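Glutathione S-transferase domain (Burkholderia graminis, PDB 4MF5) probably transfers glutathione onto electrophilic substrates, as a dimeric, glutathione-binding member of the GST superfamily. Local coordinates at residues A[141-146]-A[184-189]. Sequence-based numbering, arbitrary orientation. Where two conformers were deposited one is given.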
loop_
_atom_site.group_PDB
_atom_site.type_symbol
_atom_site.label_atom_id
_atom_site.label_comp_id
_atom_site.label_asym_id
_atom_site.label_seq_id
_atom_site.Cartn_x
_atom_site.Cartn_y
_atom_site.Cartn_z
ATOM N N VAL A 141 -7.337 -2.924 0.565
ATOM C CA VAL A 141 -6.195 -3.153 -0.300
ATOM C C VAL A 141 -4.942 -2.492 0.298
ATOM O O VAL A 141 -3.860 -3.090 0.285
ATOM C CB VAL A 141 -6.454 -2.689 -1.746
ATOM C CG1 VAL A 141 -5.177 -2.724 -2.573
ATOM C CG2 VAL A 141 -7.550 -3.546 -2.399
ATOM N N MET A 142 -5.077 -1.286 0.844
ATOM C CA MET A 142 -3.947 -0.612 1.499
ATOM C C MET A 142 -3.450 -1.370 2.733
ATOM O O MET A 142 -2.240 -1.450 2.964
ATOM C CB MET A 142 -4.327 0.820 1.872
ATOM C CG MET A 142 -4.509 1.772 0.720
ATOM S SD MET A 142 -2.976 2.018 -0.194
ATOM C CE MET A 142 -3.549 3.269 -1.361
ATOM N N PHE A 143 -4.372 -1.904 3.543
ATOM C CA PHE A 143 -4.001 -2.744 4.681
ATOM C C PHE A 143 -3.161 -3.915 4.209
ATOM O O PHE A 143 -2.162 -4.290 4.821
ATOM C CB PHE A 143 -5.285 -3.226 5.372
ATOM C CG PHE A 143 -5.073 -4.334 6.350
ATOM C CD1 PHE A 143 -4.551 -4.089 7.610
ATOM C CD2 PHE A 143 -5.374 -5.639 6.031
ATOM C CE1 PHE A 143 -4.338 -5.125 8.506
ATOM C CE2 PHE A 143 -5.211 -6.669 6.942
ATOM C CZ PHE A 143 -4.675 -6.400 8.171
ATOM N N GLN A 144 -3.568 -4.534 3.108
ATOM C CA GLN A 144 -2.814 -5.641 2.546
ATOM C C GLN A 144 -1.430 -5.185 2.068
ATOM O O GLN A 144 -0.410 -5.826 2.350
ATOM C CB GLN A 144 -3.624 -6.312 1.424
ATOM C CG GLN A 144 -2.979 -7.567 0.892
ATOM C CD GLN A 144 -1.812 -7.295 -0.026
ATOM O OE1 GLN A 144 -1.910 -6.465 -0.936
ATOM N NE2 GLN A 144 -0.691 -8.012 0.193
ATOM N N MET A 145 -1.392 -4.059 1.351
ATOM C CA MET A 145 -0.152 -3.591 0.748
ATOM C C MET A 145 0.859 -3.120 1.788
ATOM O O MET A 145 2.061 -3.311 1.601
ATOM C CB MET A 145 -0.427 -2.456 -0.243
ATOM C CG MET A 145 -1.123 -2.916 -1.514
ATOM S SD MET A 145 -0.070 -3.847 -2.665
ATOM C CE MET A 145 1.050 -2.581 -3.212
ATOM N N GLY A 146 0.394 -2.472 2.840
ATOM C CA GLY A 146 1.276 -1.912 3.857
ATOM C C GLY A 146 1.577 -2.857 5.005
ATOM O O GLY A 146 2.622 -2.727 5.629
ATOM N N GLY A 184 -5.131 -11.909 13.045
ATOM C CA GLY A 184 -6.225 -11.621 13.969
ATOM C C GLY A 184 -7.121 -10.509 13.476
ATOM O O GLY A 184 -8.339 -10.541 13.671
ATOM N N VAL A 185 -6.533 -9.511 12.828
ATOM C CA VAL A 185 -7.336 -8.437 12.227
ATOM C C VAL A 185 -8.240 -9.020 11.146
ATOM O O VAL A 185 -9.436 -8.739 11.086
ATOM C CB VAL A 185 -6.439 -7.323 11.638
ATOM C CG1 VAL A 185 -7.288 -6.277 10.932
ATOM C CG2 VAL A 185 -5.607 -6.670 12.736
ATOM N N LEU A 186 -7.672 -9.824 10.269
ATOM C CA LEU A 186 -8.469 -10.473 9.220
ATOM C C LEU A 186 -9.547 -11.364 9.806
ATOM O O LEU A 186 -10.678 -11.366 9.322
ATOM C CB LEU A 186 -7.599 -11.293 8.283
ATOM C CG LEU A 186 -6.725 -10.525 7.317
ATOM C CD1 LEU A 186 -5.855 -11.505 6.542
ATOM C CD2 LEU A 186 -7.521 -9.673 6.362
ATOM N N GLU A 187 -9.200 -12.120 10.844
ATOM C CA GLU A 187 -10.138 -13.038 11.491
ATOM C C GLU A 187 -11.352 -12.303 12.041
ATOM O O GLU A 187 -12.502 -12.707 11.822
ATOM C CB GLU A 187 -9.430 -13.801 12.604
ATOM C CG GLU A 187 -10.297 -14.780 13.341
ATOM C CD GLU A 187 -10.761 -15.934 12.488
ATOM O OE1 GLU A 187 -10.158 -16.178 11.435
ATOM O OE2 GLU A 187 -11.736 -16.610 12.895
ATOM N N GLN A 188 -11.122 -11.242 12.779
ATOM C CA GLN A 188 -12.219 -10.449 13.316
ATOM C C GLN A 188 -13.036 -9.795 12.229
ATOM O O GLN A 188 -14.234 -9.705 12.348
ATOM C CB GLN A 188 -11.703 -9.417 14.323
ATOM C CG GLN A 188 -12.791 -8.656 15.016
ATOM C CD GLN A 188 -13.714 -9.613 15.777
ATOM O OE1 GLN A 188 -13.244 -10.357 16.647
ATOM N NE2 GLN A 188 -14.999 -9.673 15.384
ATOM N N ARG A 189 -12.387 -9.352 11.157
ATOM C CA ARG A 189 -13.108 -8.742 10.061
ATOM C C ARG A 189 -14.026 -9.741 9.355
ATOM O O ARG A 189 -15.136 -9.416 8.923
ATOM C CB ARG A 189 -12.116 -8.127 9.077
ATOM C CG ARG A 189 -12.749 -7.554 7.843
ATOM C CD ARG A 189 -13.647 -6.410 8.154
ATOM N NE ARG A 189 -14.297 -5.996 6.957
ATOM C CZ ARG A 189 -15.140 -4.980 6.887
ATOM N NH1 ARG A 189 -15.728 -4.725 5.726
ATOM N NH2 ARG A 189 -15.370 -4.211 7.948
#
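The ring of Phe143 is the flat group here, and it meets helix 170-190 with its outer end: Val185 and Leu186 both come at it obliquely, while the ring of Trp140, one turn back on the same helix, makes an edge-to-face contact with it. CZ of Phe143 lies 3.8 Å from CG1 of Val185, and the neighbouring CE1 is 4.0 Å from that same methyl. Around the other side of the ring tip, CE2 of Phe143 rests 3.8 Å from CD2 of Leu186. Phe143 gets this far because its CG stands anti to the backbone N (chi1 167°), which carries the ring straight out from helix 131-161 and lodges its tip between two consecutive residues of the partner helix. Both helices belong to the all-helical C-terminal half of the GST fold, and the contact joins the long helix 131-161 to helix 170-190, away from the glutathione pocket. Val185 offers CG1, whereas Leu186 starts off to the side of the gap and the far end of its side chain turns in, touching the ring mainly through CD2 in the conformer described. No hydrogen bond links the two segments; the contact is apolar, and all three side chains are buried. From the second subunit, Glu111 packs against Phe143 and Pro89 against Val185, so both residues also take part in the dimer interface. Ile148, a little further along helix 131-161, touches both Phe143 and Leu186, and Thr208 of helix 203-216 also packs on Leu186.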